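Local structure of D-alanyl-D-alanine carboxypeptidase (Penicillin binding protein) family protein (Francisella tularensis subsp. tularensis, 6OSU) at residues K54-R59 and T175-A180; S71-S76 and D145-T150; G119-S124 and K195-K200; R264-F269 and K312-S317. The protein probably removes the terminal D-alanine from peptidoglycan precursor peptides, as a penicillin-binding serine carboxypeptidase of the S11 family. All blocks are in the same frame, centred on the assembly; numbering follows the deposited sequence.

Contact 1: residues K54-R59 and T175-A180; sequences KNMDVR and TAHDMA
Met56 and Asp57, in a type I beta turn running from Asn55 to Val58, meet the N-terminus of helix 176-189, where Thr175 is the N-cap and Ala176 and His177 begin the first turn. The carbonyl oxygen of Met56 accepts the backbone N-H of His177, with O and N 2.9 Å apart and the N-H in the carbonyl plane. An amide in the opening turn of a helix has no carbonyl behind it, so a turn carbonyl is a natural partner. The side chains of Met56 and His177 run side by side in the same direction; Met56 SD sits 4.5 Å from the centre of the imidazole, obliquely, in a Met-aromatic contact. His177, with CG anti to its backbone N (chi1 -174°), also lays its ring alongside Asp57, whose OD1 lies at the ring edge and takes a weak hydrogen bond from His177 ND1 at 3.3 Å. One water joins the carbonyls of Asn55 and Val58 to the amide of Ala176. In the next shell, Val41 of the neighbouring strand touches both Met56 and Ala176, while Arg59 turns its guanidinium to Asn158. Threonine suits the cap because its hydroxyl and methyl do separate work. Thr175 CG2 packs 3.5 Å from Asp57 O. Thr175 OG1 receives the amide of Asp178, 2.9 Å from Asp178 N, with an N-H...O angle of 161°.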
loop_
_atom_site.group_PDB
_atom_site.type_symbol
_atom_site.label_atom_id
_atom_site.label_comp_id
_atom_site.label_asym_id
_atom_site.label_seq_id
_atom_site.Cartn_x
_atom_site.Cartn_y
_atom_site.Cartn_z
ATOM N N LYS A 54 -6.630 2.449 -14.261
ATOM C CA LYS A 54 -7.829 2.554 -15.082
ATOM C C LYS A 54 -9.033 2.633 -14.158
ATOM O O LYS A 54 -9.147 1.839 -13.218
ATOM C CB LYS A 54 -7.990 1.371 -16.051
ATOM C CG LYS A 54 -9.278 1.444 -16.873
ATOM C CD LYS A 54 -9.330 0.403 -17.993
ATOM C CE LYS A 54 -9.872 -0.936 -17.509
ATOM N NZ LYS A 54 -10.037 -1.903 -18.635
ATOM N N ASN A 55 -9.916 3.600 -14.421
ATOM C CA ASN A 55 -11.170 3.753 -13.679
ATOM C C ASN A 55 -10.922 3.850 -12.176
ATOM O O ASN A 55 -11.715 3.371 -11.363
ATOM C CB ASN A 55 -12.131 2.603 -13.994
ATOM C CG ASN A 55 -12.565 2.585 -15.442
ATOM O OD1 ASN A 55 -12.926 3.618 -16.007
ATOM N ND2 ASN A 55 -12.532 1.404 -16.053
ATOM N N MET A 56 -9.806 4.481 -11.797
ATOM C CA MET A 56 -9.372 4.440 -10.405
ATOM C C MET A 56 -10.327 5.151 -9.455
ATOM O O MET A 56 -10.196 4.977 -8.240
ATOM C CB MET A 56 -7.970 5.037 -10.261
ATOM C CG MET A 56 -7.900 6.541 -10.450
ATOM S SD MET A 56 -6.273 7.205 -10.038
ATOM C CE MET A 56 -6.498 8.933 -10.451
ATOM N N ASP A 57 -11.285 5.924 -9.969
ATOM C CA ASP A 57 -12.247 6.637 -9.141
ATOM C C ASP A 57 -13.670 6.115 -9.298
ATOM O O ASP A 57 -14.601 6.717 -8.752
ATOM C CB ASP A 57 -12.207 8.134 -9.453
ATOM C CG ASP A 57 -10.918 8.785 -8.999
ATOM O OD1 ASP A 57 -10.431 8.451 -7.895
ATOM O OD2 ASP A 57 -10.389 9.628 -9.749
ATOM N N VAL A 58 -13.863 5.015 -10.023
ATOM C CA VAL A 58 -15.194 4.440 -10.196
ATOM C C VAL A 58 -15.558 3.656 -8.944
ATOM O O VAL A 58 -14.760 2.860 -8.437
ATOM C CB VAL A 58 -15.247 3.552 -11.451
ATOM C CG1 VAL A 58 -16.601 2.863 -11.563
ATOM C CG2 VAL A 58 -14.972 4.380 -12.699
ATOM N N ARG A 59 -16.764 3.882 -8.439
ATOM C CA ARG A 59 -17.183 3.268 -7.187
ATOM C C ARG A 59 -17.605 1.820 -7.423
ATOM O O ARG A 59 -18.480 1.547 -8.252
ATOM C CB ARG A 59 -18.313 4.084 -6.569
ATOM C CG ARG A 59 -17.834 5.437 -6.085
ATOM C CD ARG A 59 -18.956 6.328 -5.600
ATOM N NE ARG A 59 -18.420 7.584 -5.083
ATOM C CZ ARG A 59 -19.126 8.476 -4.396
ATOM N NH1 ARG A 59 -20.408 8.255 -4.137
ATOM N NH2 ARG A 59 -18.545 9.587 -3.965
ATOM N N THR A 175 -13.135 2.848 -3.980
ATOM C CA THR A 175 -12.472 2.949 -5.271
ATOM C C THR A 175 -11.050 2.424 -5.141
ATOM O O THR A 175 -10.504 2.318 -4.040
ATOM C CB THR A 175 -12.445 4.394 -5.811
ATOM O OG1 THR A 175 -11.523 5.182 -5.045
ATOM C CG2 THR A 175 -13.828 5.025 -5.748
ATOM N N ALA A 176 -10.454 2.089 -6.286
ATOM C CA ALA A 176 -9.070 1.629 -6.278
ATOM C C ALA A 176 -8.139 2.720 -5.770
ATOM O O ALA A 176 -7.181 2.438 -5.042
ATOM C CB ALA A 176 -8.658 1.169 -7.679
ATOM N N HIS A 177 -8.416 3.974 -6.128
ATOM C CA HIS A 177 -7.609 5.085 -5.632
ATOM C C HIS A 177 -7.759 5.237 -4.123
ATOM O O HIS A 177 -6.769 5.412 -3.403
ATOM C CB HIS A 177 -8.007 6.377 -6.349
ATOM C CG HIS A 177 -7.144 7.553 -6.010
ATOM N ND1 HIS A 177 -7.493 8.846 -6.335
ATOM C CD2 HIS A 177 -5.947 7.633 -5.382
ATOM C CE1 HIS A 177 -6.550 9.672 -5.918
ATOM N NE2 HIS A 177 -5.601 8.962 -5.336
ATOM N N ASP A 178 -8.997 5.168 -3.625
ATOM C CA ASP A 178 -9.219 5.305 -2.189
ATOM C C ASP A 178 -8.543 4.181 -1.415
ATOM O O ASP A 178 -7.998 4.407 -0.327
ATOM C CB ASP A 178 -10.716 5.332 -1.887
ATOM C CG ASP A 178 -11.313 6.723 -2.009
ATOM O OD1 ASP A 178 -10.633 7.627 -2.545
ATOM O OD2 ASP A 178 -12.461 6.914 -1.552
ATOM N N MET A 179 -8.565 2.961 -1.959
ATOM C CA MET A 179 -7.940 1.840 -1.266
ATOM C C MET A 179 -6.421 1.943 -1.282
ATOM O O MET A 179 -5.763 1.508 -0.331
ATOM C CB MET A 179 -8.404 0.521 -1.879
ATOM C CG MET A 179 -9.738 0.044 -1.327
ATOM S SD MET A 179 -9.586 -0.421 0.408
ATOM C CE MET A 179 -11.292 -0.306 0.953
ATOM N N ALA A 180 -5.847 2.524 -2.339
ATOM C CA ALA A 180 -4.408 2.762 -2.353
ATOM C C ALA A 180 -4.023 3.835 -1.343
ATOM O O ALA A 180 -2.970 3.744 -0.699
ATOM C CB ALA A 180 -3.951 3.149 -3.760
HETATM O O HOH W 1 -12.105 2.127 -8.742
HETATM O O HOH W 2 -11.253 7.967 -5.176
#

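Contact 2: residues S71-S76 and D145-T150; sequences SYIVAS and DLMNQT
Ile73 of helix 66-79 points its longer branch at helix 140-154, the two short segments crossing almost perpendicularly (86°) with their axes 10.7 Å apart. Both helices belong to the helical part of the penicillin-binding protein (serine beta-lactamase-like) fold, and helix 66-79 carries Lys67 of the predicted SxxK motif. Ile73 CG1 stands anti to the carbonyl carbon (chi1 -71°), and the nearly extended arm carries CD1 onto the backbone of the other helix, 3.7 Å from Met147 CA. This long branch ends among Leu146, Met147 and Thr150. The Met147 side chain runs roughly at a right angle to Ile73, its CG against CD1, whereas Leu146 slants across. The second branch of the beta-branched isoleucine adds another contact to Leu146, Ile73 CG2 lying 3.6 Å from Leu146 CD2. Tyr72 CE2 lies 3.8 Å from Thr150 CG2, the methyl coming obliquely to the ring, while the tyrosine hydroxyl goes on to Ser185 of helix 176-189. The side chains of Met147 and Lys67 are about 7 Å apart, near without touching. Thr150 OG1 donates to Leu146 O of its own helix at 2.9 Å. No hydrogen bond crosses; between these two segments the contact is van der Waals, mostly apolar.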
loop_
_atom_site.group_PDB
_atom_site.type_symbol
_atom_site.label_atom_id
_atom_site.label_comp_id
_atom_site.label_asym_id
_atom_site.label_seq_id
_atom_site.Cartn_x
_atom_site.Cartn_y
_atom_site.Cartn_z
ATOM N N SER A 71 -8.816 -3.102 10.431
ATOM C CA SER A 71 -7.468 -3.316 10.945
ATOM C C SER A 71 -6.725 -1.997 11.118
ATOM O O SER A 71 -5.926 -1.844 12.049
ATOM C CB SER A 71 -6.697 -4.243 10.007
ATOM O OG SER A 71 -5.369 -4.421 10.462
ATOM N N TYR A 72 -6.967 -1.037 10.221
ATOM C CA TYR A 72 -6.351 0.283 10.344
ATOM C C TYR A 72 -6.713 0.931 11.677
ATOM O O TYR A 72 -5.848 1.468 12.378
ATOM C CB TYR A 72 -6.796 1.164 9.175
ATOM C CG TYR A 72 -6.153 2.532 9.110
ATOM C CD1 TYR A 72 -5.053 2.762 8.293
ATOM C CD2 TYR A 72 -6.656 3.598 9.851
ATOM C CE1 TYR A 72 -4.465 4.010 8.221
ATOM C CE2 TYR A 72 -6.076 4.850 9.786
ATOM C CZ TYR A 72 -4.982 5.051 8.971
ATOM O OH TYR A 72 -4.402 6.294 8.907
ATOM N N ILE A 73 -7.993 0.895 12.040
ATOM C CA ILE A 73 -8.430 1.517 13.284
ATOM C C ILE A 73 -7.875 0.767 14.492
ATOM O O ILE A 73 -7.537 1.376 15.515
ATOM C CB ILE A 73 -9.966 1.598 13.303
ATOM C CG1 ILE A 73 -10.441 2.641 12.289
ATOM C CG2 ILE A 73 -10.473 1.900 14.697
ATOM C CD1 ILE A 73 -11.930 2.643 12.058
ATOM N N VAL A 74 -7.758 -0.559 14.390
ATOM C CA VAL A 74 -7.192 -1.349 15.483
ATOM C C VAL A 74 -5.749 -0.938 15.746
ATOM O O VAL A 74 -5.336 -0.756 16.897
ATOM C CB VAL A 74 -7.299 -2.855 15.174
ATOM C CG1 VAL A 74 -6.552 -3.672 16.235
ATOM C CG2 VAL A 74 -8.758 -3.284 15.089
ATOM N N ALA A 75 -4.958 -0.786 14.679
ATOM C CA ALA A 75 -3.570 -0.363 14.845
ATOM C C ALA A 75 -3.489 1.021 15.475
ATOM O O ALA A 75 -2.628 1.275 16.326
ATOM C CB ALA A 75 -2.846 -0.377 13.497
ATOM N N SER A 76 -4.386 1.925 15.070
ATOM C CA SER A 76 -4.380 3.286 15.598
ATOM C C SER A 76 -4.650 3.305 17.097
ATOM O O SER A 76 -4.010 4.058 17.840
ATOM C CB SER A 76 -5.410 4.134 14.853
ATOM O OG SER A 76 -5.781 5.265 15.622
ATOM N N ASP A 145 -19.540 3.744 11.811
ATOM C CA ASP A 145 -19.477 5.204 11.782
ATOM C C ASP A 145 -18.050 5.694 11.972
ATOM O O ASP A 145 -17.612 6.639 11.303
ATOM C CB ASP A 145 -20.386 5.794 12.861
ATOM C CG ASP A 145 -21.852 5.695 12.506
ATOM O OD1 ASP A 145 -22.192 5.928 11.324
ATOM O OD2 ASP A 145 -22.664 5.385 13.405
ATOM N N LEU A 146 -17.307 5.062 12.883
ATOM C CA LEU A 146 -15.904 5.415 13.058
ATOM C C LEU A 146 -15.100 5.117 11.796
ATOM O O LEU A 146 -14.212 5.893 11.418
ATOM C CB LEU A 146 -15.329 4.665 14.254
ATOM C CG LEU A 146 -13.853 4.919 14.539
ATOM C CD1 LEU A 146 -13.638 6.338 15.042
ATOM C CD2 LEU A 146 -13.350 3.895 15.531
ATOM N N MET A 147 -15.398 3.996 11.130
ATOM C CA MET A 147 -14.727 3.678 9.874
ATOM C C MET A 147 -14.969 4.757 8.828
ATOM O O MET A 147 -14.047 5.146 8.102
ATOM C CB MET A 147 -15.204 2.327 9.342
ATOM C CG MET A 147 -14.939 1.151 10.253
ATOM S SD MET A 147 -15.699 -0.344 9.596
ATOM C CE MET A 147 -14.757 -0.558 8.089
ATOM N N ASN A 148 -16.205 5.251 8.734
ATOM C CA ASN A 148 -16.521 6.252 7.719
ATOM C C ASN A 148 -15.919 7.613 8.056
ATOM O O ASN A 148 -15.533 8.358 7.146
ATOM C CB ASN A 148 -18.037 6.346 7.538
ATOM C CG ASN A 148 -18.617 5.111 6.866
ATOM O OD1 ASN A 148 -18.010 4.545 5.956
ATOM N ND2 ASN A 148 -19.786 4.680 7.321
ATOM N N GLN A 149 -15.821 7.954 9.344
ATOM C CA GLN A 149 -15.123 9.177 9.734
ATOM C C GLN A 149 -13.638 9.078 9.420
ATOM O O GLN A 149 -13.040 10.021 8.889
ATOM C CB GLN A 149 -15.320 9.453 11.223
ATOM C CG GLN A 149 -16.734 9.788 11.627
ATOM C CD GLN A 149 -16.898 9.807 13.131
ATOM O OE1 GLN A 149 -17.943 9.425 13.658
ATOM N NE2 GLN A 149 -15.858 10.243 13.836
ATOM N N THR A 150 -13.023 7.947 9.765
ATOM C CA THR A 150 -11.604 7.758 9.490
ATOM C C THR A 150 -11.327 7.813 7.993
ATOM O O THR A 150 -10.304 8.360 7.562
ATOM C CB THR A 150 -11.132 6.430 10.085
ATOM O OG1 THR A 150 -11.327 6.447 11.505
ATOM C CG2 THR A 150 -9.657 6.197 9.789
#

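Contact 3: residues G119-S124 and K195-K200; sequences GMDVVS and KVYDDK
Asp121 and Tyr197 both set CG anti to their own carbonyl carbon (chi1 -63° and -73°), and these matching torsions swing carboxylate and phenol over one another. The site is the end of helix 113-123 in the penicillin-binding protein (serine beta-lactamase-like) fold, just before Ser124, a predicted active-site serine that follows the helix with positive phi and is probably the first residue of the family's SxN motif. The carboxylate lies stacked on one face of the Tyr197 ring, the planes 24° apart, with OD2 displaced toward the rim. CB and CG share in this cover: Asp121 CG is 3.4 Å from Tyr197 CE1. Aspartate is short enough to lie flat here, and the ring carries its hydroxyl out to the same polar cluster, where Asp121 OD1 and Tyr197 OH are 3.1 Å apart. A water at the ring edge donates to OD1 and also bonds the phenol oxygen, while Ser71 OG of helix 66-79 lies close to both, in weak hydrogen bonds at most. The buried carboxylate therefore has polar company, which would be expected to lower the cost of its charge. One residue on, Val122 gives the apolar half of the contact. Val122 CG2 rests 3.6 Å from Val196 O and equally close to Asp199 CB, valine's short branches packing against the 195-200 backbone. Beyond it, Ser124 OG bonds to Ser64 OG and Lys278 NZ, residues predicted to serve acylation and substrate binding. Val196 CG1 lies 3.9 Å from Asp121 OD2.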
loop_
_atom_site.group_PDB
_atom_site.type_symbol
_atom_site.label_atom_id
_atom_site.label_comp_id
_atom_site.label_asym_id
_atom_site.label_seq_id
_atom_site.Cartn_x
_atom_site.Cartn_y
_atom_site.Cartn_z
ATOM N N GLY A 119 -6.124 -13.296 12.683
ATOM C CA GLY A 119 -7.264 -13.928 12.044
ATOM C C GLY A 119 -7.914 -13.029 11.011
ATOM O O GLY A 119 -8.276 -13.477 9.921
ATOM N N MET A 120 -8.046 -11.741 11.330
ATOM C CA MET A 120 -8.688 -10.804 10.413
ATOM C C MET A 120 -7.855 -10.600 9.152
ATOM O O MET A 120 -8.383 -10.650 8.035
ATOM C CB MET A 120 -8.931 -9.474 11.126
ATOM C CG MET A 120 -9.498 -8.367 10.255
ATOM S SD MET A 120 -9.831 -6.897 11.249
ATOM C CE MET A 120 -8.258 -6.680 12.077
ATOM N N ASP A 121 -6.545 -10.387 9.308
ATOM C CA ASP A 121 -5.693 -10.040 8.174
ATOM C C ASP A 121 -5.317 -11.255 7.331
ATOM O O ASP A 121 -5.317 -11.180 6.098
ATOM C CB ASP A 121 -4.427 -9.344 8.667
ATOM C CG ASP A 121 -4.712 -8.026 9.355
ATOM O OD1 ASP A 121 -5.819 -7.468 9.168
ATOM O OD2 ASP A 121 -3.814 -7.535 10.072
ATOM N N VAL A 122 -4.985 -12.369 7.975
ATOM C CA VAL A 122 -4.422 -13.524 7.278
ATOM C C VAL A 122 -5.510 -14.476 6.810
ATOM O O VAL A 122 -5.449 -15.007 5.700
ATOM C CB VAL A 122 -3.416 -14.240 8.201
ATOM C CG1 VAL A 122 -2.806 -15.443 7.503
ATOM C CG2 VAL A 122 -2.348 -13.260 8.665
ATOM N N VAL A 123 -6.513 -14.698 7.656
ATOM C CA VAL A 123 -7.567 -15.669 7.392
ATOM C C VAL A 123 -8.860 -14.997 6.937
ATOM O O VAL A 123 -9.761 -15.680 6.426
ATOM C CB VAL A 123 -7.767 -16.555 8.648
ATOM C CG1 VAL A 123 -9.166 -17.168 8.743
ATOM C CG2 VAL A 123 -6.711 -17.648 8.672
ATOM N N SER A 124 -8.957 -13.673 7.059
ATOM C CA SER A 124 -10.159 -12.924 6.694
ATOM C C SER A 124 -11.355 -13.363 7.533
ATOM O O SER A 124 -12.492 -13.405 7.051
ATOM C CB SER A 124 -10.465 -13.046 5.196
ATOM O OG SER A 124 -11.224 -11.943 4.742
ATOM N N LYS A 195 3.224 -5.664 9.352
ATOM C CA LYS A 195 3.987 -6.896 9.186
ATOM C C LYS A 195 3.110 -8.139 9.258
ATOM O O LYS A 195 3.506 -9.190 8.743
ATOM C CB LYS A 195 5.090 -6.990 10.242
ATOM C CG LYS A 195 6.172 -5.926 10.125
ATOM C CD LYS A 195 7.236 -6.107 11.201
ATOM C CE LYS A 195 8.163 -4.903 11.276
ATOM N NZ LYS A 195 8.401 -4.484 12.687
ATOM N N VAL A 196 1.929 -8.045 9.876
ATOM C CA VAL A 196 1.059 -9.210 10.011
ATOM C C VAL A 196 0.585 -9.700 8.649
ATOM O O VAL A 196 0.341 -10.900 8.460
ATOM C CB VAL A 196 -0.133 -8.882 10.933
ATOM C CG1 VAL A 196 -1.018 -10.106 11.133
ATOM C CG2 VAL A 196 0.354 -8.357 12.269
ATOM N N TYR A 197 0.462 -8.796 7.675
ATOM C CA TYR A 197 -0.052 -9.185 6.368
ATOM C C TYR A 197 0.898 -10.108 5.616
ATOM O O TYR A 197 0.479 -10.744 4.643
ATOM C CB TYR A 197 -0.354 -7.944 5.533
ATOM C CG TYR A 197 -1.584 -7.201 6.002
ATOM C CD1 TYR A 197 -2.854 -7.714 5.770
ATOM C CD2 TYR A 197 -1.478 -5.996 6.684
ATOM C CE1 TYR A 197 -3.985 -7.044 6.189
ATOM C CE2 TYR A 197 -2.609 -5.317 7.115
ATOM C CZ TYR A 197 -3.859 -5.850 6.865
ATOM O OH TYR A 197 -4.989 -5.189 7.283
ATOM N N ASP A 198 2.151 -10.213 6.047
ATOM C CA ASP A 198 3.106 -11.114 5.418
ATOM C C ASP A 198 3.057 -12.526 5.995
ATOM O O ASP A 198 3.790 -13.397 5.516
ATOM C CB ASP A 198 4.526 -10.542 5.543
ATOM C CG ASP A 198 5.511 -11.198 4.586
ATOM O OD1 ASP A 198 5.187 -11.332 3.387
ATOM O OD2 ASP A 198 6.617 -11.575 5.031
ATOM N N ASP A 199 2.210 -12.775 6.997
ATOM C CA ASP A 199 2.086 -14.116 7.563
ATOM C C ASP A 199 1.586 -15.099 6.512
ATOM O O ASP A 199 0.583 -14.850 5.838
ATOM C CB ASP A 199 1.133 -14.109 8.761
ATOM C CG ASP A 199 1.728 -13.439 9.986
ATOM O OD1 ASP A 199 2.849 -12.893 9.889
ATOM O OD2 ASP A 199 1.073 -13.463 11.050
ATOM N N LYS A 200 2.288 -16.227 6.380
ATOM C CA LYS A 200 1.917 -17.218 5.374
ATOM C C LYS A 200 0.627 -17.941 5.741
ATOM O O LYS A 200 -0.106 -18.387 4.851
ATOM C CB LYS A 200 3.052 -18.225 5.186
ATOM C CG LYS A 200 4.402 -17.601 4.857
ATOM C CD LYS A 200 4.464 -17.106 3.420
ATOM C CE LYS A 200 4.754 -15.612 3.364
ATOM N NZ LYS A 200 5.947 -15.244 4.179
HETATM O O HOH W 3 -7.209 -6.508 7.236
#

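Contact 4: residues R264-F269 and K312-S317; sequences RNRLLF and KRDSES
Arg266 and Leu267, where the chain turns into the short helix 267-270, lean on Asp314 of helix 310-327, a helix lying against the five-stranded antiparallel sheet of the penicillin-binding protein (serine beta-lactamase-like) fold. Van der Waals contact comes first, much of it carbon against oxygen. The side chains of Leu267 and Asp314 pass alongside, running in opposite senses, so that Leu267 CD1 lies 3.7 Å from Asp314 O while CD2 approaches CB of Ser317. The branched, apolar leucine also touches Ser291 of strand 288-295. The aliphatic base of Arg266 makes the other approach, with Arg266 CG 3.3 Å from Asp314 OD2; the chain then bends twice and carries its guanidinium away, and Phe269 CD2 lies over the rim of one face of that group. The charged interactions belong to the longer helix itself. Arg313 leaves its backbone on the side opposite N (chi1 169°), bends at chi3 and curls round to the adjacent Asp314 in a salt bridge, Arg313 NE to Asp314 OD1 at 3.1 Å, reinforced by weaker bonds from NH2. This pairing would be expected to temper the charge of both groups. Across the contact Arg264 O approaches Arg313 NH2 at 3.6 Å, without a bond. Capping completes the account: Asn265, its amide side chain short enough to fold back over the helix start, accepts Leu267 N on Asn265 OD1 at 3.3 Å.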
loop_
_atom_site.group_PDB
_atom_site.type_symbol
_atom_site.label_atom_id
_atom_site.label_comp_id
_atom_site.label_asym_id
_atom_site.label_seq_id
_atom_site.Cartn_x
_atom_site.Cartn_y
_atom_site.Cartn_z
ATOM N N ARG A 264 -4.587 -16.379 1.863
ATOM C CA ARG A 264 -5.054 -16.572 0.498
ATOM C C ARG A 264 -4.538 -15.514 -0.462
ATOM O O ARG A 264 -4.976 -15.476 -1.615
ATOM C CB ARG A 264 -6.583 -16.628 0.464
ATOM C CG ARG A 264 -7.105 -17.987 0.903
ATOM C CD ARG A 264 -8.600 -18.147 0.724
ATOM N NE ARG A 264 -9.035 -17.982 -0.657
ATOM C CZ ARG A 264 -10.306 -18.046 -1.030
ATOM N NH1 ARG A 264 -10.644 -17.891 -2.304
ATOM N NH2 ARG A 264 -11.244 -18.259 -0.119
ATOM N N ASN A 265 -3.616 -14.663 -0.020
ATOM C CA ASN A 265 -2.892 -13.786 -0.936
ATOM C C ASN A 265 -1.756 -14.605 -1.534
ATOM O O ASN A 265 -0.676 -14.735 -0.955
ATOM C CB ASN A 265 -2.384 -12.541 -0.221
ATOM C CG ASN A 265 -1.646 -11.597 -1.151
ATOM O OD1 ASN A 265 -1.683 -11.754 -2.371
ATOM N ND2 ASN A 265 -0.970 -10.607 -0.576
ATOM N N ARG A 266 -2.014 -15.167 -2.719
ATOM C CA ARG A 266 -1.041 -16.045 -3.360
ATOM C C ARG A 266 0.274 -15.329 -3.643
ATOM O O ARG A 266 1.324 -15.975 -3.735
ATOM C CB ARG A 266 -1.624 -16.609 -4.656
ATOM C CG ARG A 266 -2.782 -17.576 -4.456
ATOM C CD ARG A 266 -2.344 -18.750 -3.609
ATOM N NE ARG A 266 -1.072 -19.296 -4.076
ATOM C CZ ARG A 266 -0.340 -20.175 -3.400
ATOM N NH1 ARG A 266 -0.752 -20.616 -2.218
ATOM N NH2 ARG A 266 0.806 -20.610 -3.904
ATOM N N LEU A 267 0.237 -14.000 -3.776
ATOM C CA LEU A 267 1.438 -13.244 -4.114
ATOM C C LEU A 267 2.544 -13.426 -3.083
ATOM O O LEU A 267 3.728 -13.333 -3.427
ATOM C CB LEU A 267 1.094 -11.762 -4.258
ATOM C CG LEU A 267 0.993 -11.203 -5.677
ATOM C CD1 LEU A 267 -0.024 -11.982 -6.491
ATOM C CD2 LEU A 267 0.629 -9.729 -5.630
ATOM N N LEU A 268 2.183 -13.679 -1.819
ATOM C CA LEU A 268 3.195 -13.891 -0.788
ATOM C C LEU A 268 4.144 -15.019 -1.167
ATOM O O LEU A 268 5.349 -14.941 -0.905
ATOM C CB LEU A 268 2.531 -14.199 0.554
ATOM C CG LEU A 268 1.717 -13.099 1.225
ATOM C CD1 LEU A 268 1.224 -13.588 2.579
ATOM C CD2 LEU A 268 2.544 -11.830 1.366
ATOM N N PHE A 269 3.619 -16.071 -1.790
ATOM C CA PHE A 269 4.412 -17.243 -2.130
ATOM C C PHE A 269 5.064 -17.139 -3.502
ATOM O O PHE A 269 6.134 -17.723 -3.715
ATOM C CB PHE A 269 3.538 -18.502 -2.080
ATOM C CG PHE A 269 2.668 -18.592 -0.855
ATOM C CD1 PHE A 269 3.088 -19.300 0.261
ATOM C CD2 PHE A 269 1.429 -17.967 -0.818
ATOM C CE1 PHE A 269 2.290 -19.381 1.391
ATOM C CE2 PHE A 269 0.627 -18.042 0.307
ATOM C CZ PHE A 269 1.058 -18.752 1.412
ATOM N N LYS A 312 -6.834 -14.690 -12.211
ATOM C CA LYS A 312 -6.637 -13.418 -12.897
ATOM C C LYS A 312 -6.317 -12.304 -11.911
ATOM O O LYS A 312 -5.495 -11.429 -12.202
ATOM C CB LYS A 312 -7.873 -13.064 -13.719
ATOM C CG LYS A 312 -7.925 -13.704 -15.092
ATOM C CD LYS A 312 -9.261 -13.405 -15.744
ATOM C CE LYS A 312 -9.140 -13.262 -17.248
ATOM N NZ LYS A 312 -10.408 -12.741 -17.832
ATOM N N ARG A 313 -6.965 -12.317 -10.743
ATOM C CA ARG A 313 -6.652 -11.351 -9.693
ATOM C C ARG A 313 -5.171 -11.380 -9.339
ATOM O O ARG A 313 -4.537 -10.329 -9.184
ATOM C CB ARG A 313 -7.503 -11.647 -8.458
ATOM C CG ARG A 313 -7.111 -10.885 -7.205
ATOM C CD ARG A 313 -7.628 -11.600 -5.963
ATOM N NE ARG A 313 -6.888 -12.835 -5.717
ATOM C CZ ARG A 313 -7.305 -13.817 -4.927
ATOM N NH1 ARG A 313 -8.472 -13.722 -4.304
ATOM N NH2 ARG A 313 -6.558 -14.902 -4.765
ATOM N N ASP A 314 -4.602 -12.580 -9.207
ATOM C CA ASP A 314 -3.184 -12.705 -8.897
ATOM C C ASP A 314 -2.317 -12.438 -10.120
ATOM O O ASP A 314 -1.255 -11.815 -10.008
ATOM C CB ASP A 314 -2.900 -14.093 -8.328
ATOM C CG ASP A 314 -3.645 -14.351 -7.033
ATOM O OD1 ASP A 314 -3.877 -13.377 -6.282
ATOM O OD2 ASP A 314 -4.001 -15.520 -6.767
ATOM N N SER A 315 -2.758 -12.894 -11.293
ATOM C CA SER A 315 -2.000 -12.663 -12.519
ATOM C C SER A 315 -1.894 -11.174 -12.828
ATOM O O SER A 315 -0.803 -10.659 -13.102
ATOM C CB SER A 315 -2.652 -13.414 -13.682
ATOM O OG SER A 315 -2.111 -13.016 -14.929
ATOM N N GLU A 316 -3.019 -10.459 -12.771
ATOM C CA GLU A 316 -3.027 -9.062 -13.187
ATOM C C GLU A 316 -2.357 -8.157 -12.158
ATOM O O GLU A 316 -1.750 -7.145 -12.529
ATOM C CB GLU A 316 -4.461 -8.616 -13.466
ATOM C CG GLU A 316 -5.109 -9.389 -14.609
ATOM C CD GLU A 316 -6.571 -9.045 -14.803
ATOM O OE1 GLU A 316 -6.932 -7.862 -14.644
ATOM O OE2 GLU A 316 -7.363 -9.964 -15.104
ATOM N N SER A 317 -2.444 -8.502 -10.870
ATOM C CA SER A 317 -1.727 -7.728 -9.861
ATOM C C SER A 317 -0.220 -7.884 -10.016
ATOM O O SER A 317 0.525 -6.905 -9.899
ATOM C CB SER A 317 -2.163 -8.143 -8.458
ATOM O OG SER A 317 -3.503 -7.763 -8.206
#

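Contact 2 is a buried, largely apolar contact between two helices; contact 3 is also buried but mixes a polar carboxylate-phenol pair with valine packing, next to the predicted catalytic residues. The two meet through Ser71, whose OG approaches Tyr197 OH at 3.3 Å, so helix 66-79 serves both. Contacts 1 and 4 are partly exposed and flank the central sheet about 19 Å apart, centre to centre; each pairs a turn or helix start with a helix, and each includes charged side chains. Contact 4 adjoins contact 3 where Leu268 packs on Asp198 and Asp199. Contact 1 touches none of the others, though helix 176-189 also packs on Tyr72 of contact 2.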